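Putative endo-1,4-beta-xylanase (Bacteroides thetaiotaomicron VPI-5482, PDB 5MSX) probably hydrolyses glycosidic bonds in plant pectin, as a family 43 glycoside hydrolase thought to act as an arabinofuranosidase. Local coordinates at residues Tyr49-Gly54 / Thr284-Tyr289; Phe205-Ile210 / Leu293-Asp298; Tyr289-Lys294 / Val304-Asp309. All blocks are in the same frame, centred on the assembly; numbering follows the deposited sequence.

Contact 1: residues Tyr49-Gly54 / Thr284-Tyr289; sequences YATTDG and TNRQTY. With EDO (1,2-ethanediol), chain B; EDO (1,2-ethanediol), chain U.
Asp53 and Arg286 make the tight half of this contact, carboxylate and guanidinium facing each other edge to edge in a salt bridge. Their planes are only 15° apart. Arg286 NH2 sends an almost perfectly straight bond (177°) to Asp53 OD1, 2.8 Å away, using the syn lone pair of that oxygen and staying in the guanidinium plane. NE points at the second oxygen, OD2, making the grip two-pronged, and the backbone N of Arg286 is directed at OD2 too; that oxygen sits too close to the Thr284 backbone in the model, so its exact place is doubtful. The arginine chain bends at its third torsion (chi3 -66°), which folds NE and NH2 back onto the carboxylate. Next to the pair, the chains are tied directly: Gly54 N donates to Thr284 O at 2.9 Å.

The looser side belongs to Gly54 and Asn285, both partly exposed. Asn285 OD1 comes no closer to Gly54 than 3.6 Å from its CA, while ND2 donates to O1 of one ethanediol at 3.1 Å. A second ethanediol lies at the other end, beside the guanidinium edge, where its O2 takes a bond from Arg286 NH2 (2.9 Å); both are probably from the crystallisation liquor.

Strand 45-52 runs out just before Asp53, and Thr51 on it hydrogen-bonds Asp36, the predicted proton acceptor. Arg286 packs on Leu277 of strand 272-278 and Ala35 of strand 34-35. The salt bridge joins the loop after strand 45-52 to the chain entering strand 287-293, linking two neighbouring sheets of the propeller.

Contact 2: residues Phe205-Ile210 / Leu293-Asp298; sequences FKRKGI and LKFNED. With EDO (1,2-ethanediol), chain D.
Arg207 lays its guanidinium flat on the ring of Phe295, the planes only 8° from parallel. An extended chain puts it there: CG stands opposite the backbone N (chi1 173°) and the chain stays straight through to NE. CD, not the charged end, sits most squarely over the ring, in a CH-pi contact 3.7 Å from the centroid; CZ follows off-centre at 4.1 Å, making a cation-pi interaction. Lys208 CE lies over the rim of the opposite guanidinium face. NH2 has its salt bridge with Asp270, and NH1 reaches a water at 2.8 Å that in turn donates to Asn296 O, which helps fix the rotation of the guanidinium.

Phe205 meets the edge of the Phe295 ring, with CE2 3.8 Å from Phe295 CZ. Its chi1 of 66° swings the ring across toward Phe295 and Leu293, whose CD2 is 4.3 Å from Phe205 CZ. Tyr212 stacks on Phe205 and also meets Phe295.

Arg207 ends strand 203-207, and the chain reverses through a type I' turn into strand 210-217, the classic two-residue beta hairpin. The aromatic and cation-pi packing joins this hairpin to the chain leaving the next sheet, as between adjacent blades of a family 43 beta-propeller.

Contact 3: residues Tyr289-Lys294 / Val304-Asp309; sequences YVNQLK and VELTMD. With EDO (1,2-ethanediol), chain D.
The Tyr289 ring is met obliquely by Met308, whose CG lies 3.7 Å from CE2 and whose SD stands 4.8 Å from the ring centroid in a Met-aromatic contact. The methionine chain is extended beyond CG, carrying CE past the ring to the neighbourhood of the phenol oxygen, which itself hydrogen-bonds Phe25 O. Tyr276 and Glu278 of strand 272-278 also pack on this tyrosine.

The second flat group is the Asn291 amide, where chi1 -75° and chi2 -64° together bring OD1 and ND2 to Thr307. OD1 accepts from Thr307 OG1 at 3.1 Å, the hydroxyl coming in level with the amide at one of the lone pairs of OD1, while ND2 gives a weak bond to Thr307 O at 3.3 Å. Thr307 OG1 meanwhile accepts from Asp309 N, forming an ST turn, so the one hydroxyl both donates and accepts.

Farther along, the contact turns apolar: Leu293 CD1 touches Val304 CG2 at 3.8 Å, the two side chains roughly perpendicular, and Val304 CG1 lies by Asn291 CB.

Segments 289-294 and 304-309 run roughly antiparallel (153°), but no backbone-to-backbone hydrogen bond links them. Intermediaries do that work. A water donates to both Val290 O and Thr307 O, and an ethanediol, probably from the crystallisation liquor, gives its O2 hydrogen to Gln292 O at 2.7 Å while accepting from Glu305 N on O2 and Lys294 N on O1. The chemistry implies a seam in which the Asn291 amide bonds Thr307, and water and ethanediol bridge Val290 O and Gln292 O to the loop, in place of direct backbone pairing; where no ethanediol is present, water probably does its work.

All three contacts use the chain around strand 287-293, the last strand of a three-stranded sheet. Contact 1 takes its start, contact 3 its length and contact 2 its exit; Tyr289 belongs to contacts 1 and 3, Leu293 and Lys294 to contacts 2 and 3. Along the chain, contact 1 closes before contact 3 opens, while contacts 1 and 2 interlock. The centre of contact 3 lies about 17 Å from those of both others, which are about 28 Å apart. Contact 1 reaches back to strand 45-52, contact 2 to strand 203-207, contact 3 forward to the following loop. The strand and its flanks thus join first-blade strand 45-52 to the last sheet of the propeller, consistent with ring closure.

Contact 1: residues Tyr49-Gly54 / Thr284-Tyr289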
loop_
_atom_site.group_PDB
_atom_site.type_symbol
_atom_site.label_atom_id
_atom_site.label_comp_id
_atom_site.label_asym_id
_atom_site.label_seq_id
_atom_site.Cartn_x
_atom_site.Cartn_y
_atom_site.Cartn_z
ATOM N N TYR C 49 -10.713 2.924 21.039
ATOM C CA TYR C 49 -9.545 2.182 21.415
ATOM C C TYR C 49 -8.840 2.950 22.546
ATOM O O TYR C 49 -8.487 4.120 22.385
ATOM C CB TYR C 49 -8.590 2.117 20.229
ATOM C CG TYR C 49 -9.135 1.440 18.975
ATOM C CD1 TYR C 49 -9.067 0.041 18.824
ATOM C CD2 TYR C 49 -9.656 2.178 17.920
ATOM C CE1 TYR C 49 -9.526 -0.585 17.668
ATOM C CE2 TYR C 49 -10.122 1.552 16.768
ATOM C CZ TYR C 49 -10.037 0.181 16.636
ATOM O OH TYR C 49 -10.499 -0.435 15.490
ATOM N N ALA C 50 -8.569 2.292 23.651
ATOM C CA ALA C 50 -8.041 2.978 24.827
ATOM C C ALA C 50 -7.170 2.052 25.656
ATOM O O ALA C 50 -7.145 0.836 25.415
ATOM C CB ALA C 50 -9.194 3.536 25.661
ATOM N N THR C 51 -6.413 2.647 26.580
ATOM C CA THR C 51 -5.811 1.907 27.677
ATOM C C THR C 51 -6.938 1.488 28.647
ATOM O O THR C 51 -7.740 2.337 29.080
ATOM C CB THR C 51 -4.820 2.788 28.447
ATOM O OG1 THR C 51 -3.860 3.354 27.557
ATOM C CG2 THR C 51 -4.126 2.006 29.597
ATOM N N THR C 52 -6.985 0.208 29.008
ATOM C CA THR C 52 -7.901 -0.234 30.029
ATOM C C THR C 52 -7.201 -0.135 31.413
ATOM O O THR C 52 -6.124 -0.674 31.619
ATOM C CB THR C 52 -8.445 -1.641 29.716
ATOM O OG1 THR C 52 -9.177 -1.614 28.465
ATOM C CG2 THR C 52 -9.361 -2.113 30.868
ATOM N N ASP C 53 -7.830 0.605 32.326
ATOM C CA ASP C 53 -7.300 0.966 33.660
ATOM C C ASP C 53 -8.020 0.030 34.673
ATOM O O ASP C 53 -8.733 -0.873 34.278
ATOM C CB ASP C 53 -7.670 2.460 33.954
ATOM C CG ASP C 53 -6.486 3.445 33.877
ATOM O OD1 ASP C 53 -5.425 3.170 33.231
ATOM O OD2 ASP C 53 -6.639 4.556 34.484
ATOM N N GLY C 54 -7.872 0.275 35.973
ATOM C CA GLY C 54 -8.668 -0.419 36.990
ATOM C C GLY C 54 -8.134 -1.816 37.339
ATOM O O GLY C 54 -8.860 -2.591 37.956
ATOM N N THR C 284 -3.927 4.576 38.047
ATOM C CA THR C 284 -4.569 4.076 36.835
ATOM C C THR C 284 -6.010 3.692 37.140
ATOM O O THR C 284 -6.416 2.569 36.892
ATOM C CB THR C 284 -3.800 2.853 36.279
ATOM O OG1 THR C 284 -3.548 1.944 37.343
ATOM C CG2 THR C 284 -2.472 3.248 35.682
ATOM N N ASN C 285 -6.769 4.618 37.700
ATOM C CA ASN C 285 -8.190 4.460 37.917
ATOM C C ASN C 285 -8.848 5.722 37.335
ATOM O O ASN C 285 -9.497 6.480 38.026
ATOM C CB ASN C 285 -8.501 4.305 39.410
ATOM C CG ASN C 285 -7.790 3.120 40.023
ATOM O OD1 ASN C 285 -7.999 2.002 39.621
ATOM N ND2 ASN C 285 -6.911 3.378 40.955
ATOM N N ARG C 286 -8.643 5.915 36.044
ATOM C CA ARG C 286 -9.115 7.092 35.333
ATOM C C ARG C 286 -10.347 6.717 34.527
ATOM O O ARG C 286 -10.554 5.560 34.185
ATOM C CB ARG C 286 -7.999 7.616 34.424
ATOM C CG ARG C 286 -6.741 7.982 35.192
ATOM C CD ARG C 286 -5.494 8.034 34.330
ATOM N NE ARG C 286 -5.112 6.728 33.782
ATOM C CZ ARG C 286 -4.022 6.543 33.035
ATOM N NH1 ARG C 286 -3.225 7.562 32.751
ATOM N NH2 ARG C 286 -3.722 5.345 32.565
ATOM N N GLN C 287 -11.164 7.709 34.215
ATOM C CA GLN C 287 -12.227 7.559 33.220
ATOM C C GLN C 287 -12.071 8.635 32.173
ATOM O O GLN C 287 -11.258 9.559 32.351
ATOM C CB GLN C 287 -13.598 7.590 33.882
ATOM C CG GLN C 287 -13.887 6.332 34.660
ATOM C CD GLN C 287 -15.338 6.258 35.111
ATOM O OE1 GLN C 287 -15.744 6.997 35.994
ATOM N NE2 GLN C 287 -16.126 5.382 34.489
ATOM N N THR C 288 -12.828 8.484 31.077
ATOM C CA THR C 288 -12.718 9.338 29.879
ATOM C C THR C 288 -14.020 10.082 29.683
ATOM O O THR C 288 -15.103 9.518 29.906
ATOM C CB THR C 288 -12.294 8.556 28.615
ATOM O OG1 THR C 288 -10.931 8.145 28.751
ATOM C CG2 THR C 288 -12.388 9.420 27.317
ATOM N N TYR C 289 -13.900 11.369 29.350
ATOM C CA TYR C 289 -15.030 12.272 29.151
ATOM C C TYR C 289 -14.894 12.950 27.792
ATOM O O TYR C 289 -13.782 13.057 27.258
ATOM C CB TYR C 289 -15.033 13.348 30.254
ATOM C CG TYR C 289 -15.181 12.725 31.632
ATOM C CD1 TYR C 289 -14.079 12.213 32.293
ATOM C CD2 TYR C 289 -16.419 12.558 32.214
ATOM C CE1 TYR C 289 -14.196 11.604 33.519
ATOM C CE2 TYR C 289 -16.548 11.958 33.471
ATOM C CZ TYR C 289 -15.425 11.473 34.115
ATOM O OH TYR C 289 -15.497 10.876 35.374
HETATM C C1 EDO B . -4.584 1.869 42.903
HETATM O O1 EDO B . -5.722 1.061 42.577
HETATM C C2 EDO B . -3.356 1.385 42.141
HETATM O O2 EDO B . -3.704 0.735 40.907
HETATM C C1 EDO U . 0.580 5.574 31.024
HETATM O O1 EDO U . 0.542 6.945 30.602
HETATM C C2 EDO U . -0.627 4.827 30.509
HETATM O O2 EDO U . -1.732 5.714 30.469
#

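Contact 2: residues Phe205-Ile210 / Leu293-Asp298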
loop_
_atom_site.group_PDB
_atom_site.type_symbol
_atom_site.label_atom_id
_atom_site.label_comp_id
_atom_site.label_asym_id
_atom_site.label_seq_id
_atom_site.Cartn_x
_atom_site.Cartn_y
_atom_site.Cartn_z
ATOM N N PHE C 205 -4.242 16.960 13.899
ATOM C CA PHE C 205 -5.272 17.001 12.870
ATOM C C PHE C 205 -5.163 18.262 12.005
ATOM O O PHE C 205 -4.510 19.263 12.376
ATOM C CB PHE C 205 -6.673 16.862 13.458
ATOM C CG PHE C 205 -7.074 18.004 14.328
ATOM C CD1 PHE C 205 -6.735 18.011 15.678
ATOM C CD2 PHE C 205 -7.779 19.093 13.810
ATOM C CE1 PHE C 205 -7.104 19.092 16.487
ATOM C CE2 PHE C 205 -8.107 20.178 14.625
ATOM C CZ PHE C 205 -7.760 20.174 15.948
ATOM N N LYS C 206 -5.827 18.193 10.854
ATOM C CA LYS C 206 -5.844 19.262 9.881
ATOM C C LYS C 206 -7.291 19.741 9.720
ATOM O O LYS C 206 -8.167 18.929 9.490
ATOM C CB LYS C 206 -5.334 18.763 8.536
ATOM C CG LYS C 206 -5.177 19.857 7.481
ATOM C CD LYS C 206 -4.755 19.270 6.140
ATOM C CE LYS C 206 -4.164 20.326 5.209
ATOM N NZ LYS C 206 -3.683 19.592 4.017
ATOM N N ARG C 207 -7.524 21.049 9.801
ATOM C CA ARG C 207 -8.848 21.611 9.555
ATOM C C ARG C 207 -8.750 22.906 8.741
ATOM O O ARG C 207 -8.063 23.846 9.160
ATOM C CB ARG C 207 -9.562 21.886 10.877
ATOM C CG ARG C 207 -10.898 22.631 10.735
ATOM C CD ARG C 207 -11.551 22.816 12.081
ATOM N NE ARG C 207 -12.842 23.517 12.047
ATOM C CZ ARG C 207 -12.986 24.844 11.971
ATOM N NH1 ARG C 207 -11.944 25.674 11.847
ATOM N NH2 ARG C 207 -14.206 25.354 12.006
ATOM N N LYS C 208 -9.442 22.944 7.594
ATOM C CA LYS C 208 -9.479 24.138 6.719
ATOM C C LYS C 208 -8.096 24.685 6.418
ATOM O O LYS C 208 -7.832 25.859 6.604
ATOM C CB LYS C 208 -10.366 25.224 7.346
ATOM C CG LYS C 208 -11.805 24.767 7.473
ATOM C CD LYS C 208 -12.704 25.789 8.126
ATOM C CE LYS C 208 -14.122 25.233 8.185
ATOM N NZ LYS C 208 -15.147 26.282 8.447
ATOM N N GLY C 209 -7.192 23.796 6.012
ATOM C CA GLY C 209 -5.818 24.162 5.689
ATOM C C GLY C 209 -4.863 24.444 6.838
ATOM O O GLY C 209 -3.716 24.797 6.579
ATOM N N ILE C 210 -5.306 24.308 8.094
ATOM C CA ILE C 210 -4.453 24.541 9.246
ATOM C C ILE C 210 -4.159 23.200 9.941
ATOM O O ILE C 210 -5.059 22.403 10.184
ATOM C CB ILE C 210 -5.096 25.541 10.235
ATOM C CG1 ILE C 210 -5.496 26.826 9.494
ATOM C CG2 ILE C 210 -4.158 25.851 11.404
ATOM C CD1 ILE C 210 -6.168 27.887 10.371
ATOM N N LEU C 293 -15.356 20.829 20.971
ATOM C CA LEU C 293 -14.177 21.598 20.662
ATOM C C LEU C 293 -14.588 22.606 19.575
ATOM O O LEU C 293 -15.134 22.236 18.528
ATOM C CB LEU C 293 -13.043 20.690 20.176
ATOM C CG LEU C 293 -11.741 21.469 19.875
ATOM C CD1 LEU C 293 -10.792 21.329 21.034
ATOM C CD2 LEU C 293 -11.080 20.987 18.628
ATOM N N LYS C 294 -14.310 23.879 19.852
ATOM C CA LYS C 294 -14.706 24.986 18.978
ATOM C C LYS C 294 -13.496 25.827 18.610
ATOM O O LYS C 294 -12.456 25.829 19.299
ATOM C CB LYS C 294 -15.764 25.867 19.645
ATOM C CG LYS C 294 -17.077 25.135 19.881
ATOM C CD LYS C 294 -18.155 26.073 20.391
ATOM C CE LYS C 294 -19.413 25.305 20.753
ATOM N NZ LYS C 294 -20.596 26.208 20.731
ATOM N N PHE C 295 -13.655 26.531 17.495
ATOM C CA PHE C 295 -12.610 27.353 16.920
ATOM C C PHE C 295 -13.134 28.784 16.773
ATOM O O PHE C 295 -14.327 29.003 16.516
ATOM C CB PHE C 295 -12.190 26.822 15.535
ATOM C CG PHE C 295 -11.697 25.400 15.546
ATOM C CD1 PHE C 295 -12.590 24.345 15.473
ATOM C CD2 PHE C 295 -10.342 25.119 15.621
ATOM C CE1 PHE C 295 -12.147 23.024 15.511
ATOM C CE2 PHE C 295 -9.879 23.810 15.639
ATOM C CZ PHE C 295 -10.784 22.755 15.597
ATOM N N ASN C 296 -12.226 29.739 16.912
ATOM C CA ASN C 296 -12.483 31.120 16.527
ATOM C C ASN C 296 -12.268 31.246 15.035
ATOM O O ASN C 296 -11.720 30.322 14.380
ATOM C CB ASN C 296 -11.550 32.034 17.250
ATOM C CG ASN C 296 -11.698 31.950 18.743
ATOM O OD1 ASN C 296 -12.796 32.131 19.278
ATOM N ND2 ASN C 296 -10.585 31.716 19.440
ATOM N N GLU C 297 -12.699 32.369 14.459
ATOM C CA GLU C 297 -12.645 32.518 12.998
ATOM C C GLU C 297 -11.231 32.457 12.414
ATOM O O GLU C 297 -11.048 31.949 11.295
ATOM C CB GLU C 297 -13.321 33.816 12.528
ATOM C CG GLU C 297 -13.223 34.094 11.004
ATOM C CD GLU C 297 -13.791 32.978 10.113
ATOM O OE1 GLU C 297 -14.433 32.014 10.624
ATOM O OE2 GLU C 297 -13.611 33.052 8.862
ATOM N N ASP C 298 -10.244 32.996 13.141
ATOM C CA ASP C 298 -8.831 32.890 12.707
ATOM C C ASP C 298 -8.217 31.460 12.765
ATOM O O ASP C 298 -7.047 31.282 12.416
ATOM C CB ASP C 298 -7.932 33.893 13.456
ATOM C CG ASP C 298 -7.838 33.648 15.008
ATOM O OD1 ASP C 298 -8.393 32.675 15.579
ATOM O OD2 ASP C 298 -7.187 34.488 15.677
HETATM C C1 EDO D . -14.753 25.103 22.913
HETATM O O1 EDO D . -13.462 24.458 22.806
HETATM C C2 EDO D . -15.533 24.948 24.206
HETATM O O2 EDO D . -15.773 23.547 24.551
HETATM O O HOH W 1 -12.621 28.361 12.504
#

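Contact 3: residues Tyr289-Lys294 / Val304-Asp309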
loop_
_atom_site.group_PDB
_atom_site.type_symbol
_atom_site.label_atom_id
_atom_site.label_comp_id
_atom_site.label_asym_id
_atom_site.label_seq_id
_atom_site.Cartn_x
_atom_site.Cartn_y
_atom_site.Cartn_z
ATOM N N TYR C 289 -13.900 11.369 29.350
ATOM C CA TYR C 289 -15.030 12.272 29.151
ATOM C C TYR C 289 -14.894 12.950 27.792
ATOM O O TYR C 289 -13.782 13.057 27.258
ATOM C CB TYR C 289 -15.033 13.348 30.254
ATOM C CG TYR C 289 -15.181 12.725 31.632
ATOM C CD1 TYR C 289 -14.079 12.213 32.293
ATOM C CD2 TYR C 289 -16.419 12.558 32.214
ATOM C CE1 TYR C 289 -14.196 11.604 33.519
ATOM C CE2 TYR C 289 -16.548 11.958 33.471
ATOM C CZ TYR C 289 -15.425 11.473 34.115
ATOM O OH TYR C 289 -15.497 10.876 35.374
ATOM N N VAL C 290 -16.010 13.449 27.273
ATOM C CA VAL C 290 -16.060 14.114 25.946
ATOM C C VAL C 290 -16.783 15.464 26.083
ATOM O O VAL C 290 -17.837 15.567 26.754
ATOM C CB VAL C 290 -16.740 13.211 24.871
ATOM C CG1 VAL C 290 -16.795 13.894 23.495
ATOM C CG2 VAL C 290 -15.983 11.898 24.711
ATOM N N ASN C 291 -16.212 16.495 25.454
ATOM C CA ASN C 291 -16.877 17.802 25.298
ATOM C C ASN C 291 -16.642 18.313 23.907
ATOM O O ASN C 291 -15.723 17.864 23.202
ATOM C CB ASN C 291 -16.313 18.836 26.272
ATOM C CG ASN C 291 -16.790 18.624 27.671
ATOM O OD1 ASN C 291 -18.006 18.733 27.961
ATOM N ND2 ASN C 291 -15.870 18.280 28.542
ATOM N N GLN C 292 -17.428 19.309 23.539
ATOM C CA GLN C 292 -17.234 20.014 22.254
ATOM C C GLN C 292 -15.915 20.780 22.178
ATOM O O GLN C 292 -15.438 21.299 23.184
ATOM C CB GLN C 292 -18.362 21.029 22.019
ATOM C CG GLN C 292 -19.729 20.394 21.853
ATOM C CD GLN C 292 -20.826 21.455 21.804
ATOM O OE1 GLN C 292 -20.949 22.294 22.689
ATOM N NE2 GLN C 292 -21.613 21.412 20.772
ATOM N N LEU C 293 -15.356 20.829 20.971
ATOM C CA LEU C 293 -14.177 21.598 20.662
ATOM C C LEU C 293 -14.588 22.606 19.575
ATOM O O LEU C 293 -15.134 22.236 18.528
ATOM C CB LEU C 293 -13.043 20.690 20.176
ATOM C CG LEU C 293 -11.741 21.469 19.875
ATOM C CD1 LEU C 293 -10.792 21.329 21.034
ATOM C CD2 LEU C 293 -11.080 20.987 18.628
ATOM N N LYS C 294 -14.310 23.879 19.852
ATOM C CA LYS C 294 -14.706 24.986 18.978
ATOM C C LYS C 294 -13.496 25.827 18.610
ATOM O O LYS C 294 -12.456 25.829 19.299
ATOM C CB LYS C 294 -15.764 25.867 19.645
ATOM C CG LYS C 294 -17.077 25.135 19.881
ATOM C CD LYS C 294 -18.155 26.073 20.391
ATOM C CE LYS C 294 -19.413 25.305 20.753
ATOM N NZ LYS C 294 -20.596 26.208 20.731
ATOM N N VAL C 304 -11.257 24.515 26.021
ATOM C CA VAL C 304 -12.418 23.635 26.128
ATOM C C VAL C 304 -13.165 23.872 27.434
ATOM O O VAL C 304 -12.558 23.956 28.462
ATOM C CB VAL C 304 -12.016 22.145 26.045
ATOM C CG1 VAL C 304 -13.250 21.251 26.210
ATOM C CG2 VAL C 304 -11.343 21.872 24.706
ATOM N N GLU C 305 -14.490 23.960 27.355
ATOM C CA GLU C 305 -15.345 24.112 28.526
ATOM C C GLU C 305 -15.620 22.691 29.026
ATOM O O GLU C 305 -16.388 21.959 28.414
ATOM C CB GLU C 305 -16.651 24.835 28.155
ATOM C CG GLU C 305 -16.476 26.344 27.928
ATOM C CD GLU C 305 -16.263 27.114 29.232
ATOM O OE1 GLU C 305 -16.611 26.598 30.324
ATOM O OE2 GLU C 305 -15.754 28.250 29.188
ATOM N N LEU C 306 -14.954 22.291 30.103
ATOM C CA LEU C 306 -15.024 20.913 30.554
ATOM C C LEU C 306 -16.256 20.681 31.444
ATOM O O LEU C 306 -16.565 21.482 32.315
ATOM C CB LEU C 306 -13.749 20.527 31.314
ATOM C CG LEU C 306 -12.445 20.762 30.556
ATOM C CD1 LEU C 306 -11.262 20.682 31.519
ATOM C CD2 LEU C 306 -12.269 19.789 29.401
ATOM N N THR C 307 -16.950 19.583 31.201
ATOM C CA THR C 307 -18.008 19.091 32.061
ATOM C C THR C 307 -17.843 17.581 32.135
ATOM O O THR C 307 -17.204 16.968 31.266
ATOM C CB THR C 307 -19.430 19.393 31.516
ATOM O OG1 THR C 307 -19.755 18.467 30.468
ATOM C CG2 THR C 307 -19.561 20.857 30.961
ATOM N N MET C 308 -18.470 16.987 33.134
ATOM C CA MET C 308 -18.681 15.556 33.137
ATOM C C MET C 308 -20.092 15.142 32.678
ATOM O O MET C 308 -20.563 14.077 33.068
ATOM C CB MET C 308 -18.379 14.998 34.522
ATOM C CG MET C 308 -16.948 15.266 34.981
ATOM S SD MET C 308 -16.799 14.602 36.631
ATOM C CE MET C 308 -15.040 14.364 36.839
ATOM N N ASP C 309 -20.744 15.957 31.843
ATOM C CA ASP C 309 -22.119 15.680 31.390
ATOM C C ASP C 309 -22.163 14.918 30.079
ATOM O O ASP C 309 -23.150 14.279 29.820
ATOM C CB ASP C 309 -22.916 16.969 31.239
ATOM C CG ASP C 309 -22.992 17.750 32.529
ATOM O OD1 ASP C 309 -23.151 17.114 33.585
ATOM O OD2 ASP C 309 -22.893 18.995 32.509
HETATM C C1 EDO D . -14.753 25.103 22.913
HETATM O O1 EDO D . -13.462 24.458 22.806
HETATM C C2 EDO D . -15.533 24.948 24.206
HETATM O O2 EDO D . -15.773 23.547 24.551
HETATM O O HOH W 2 -18.270 15.298 29.366
#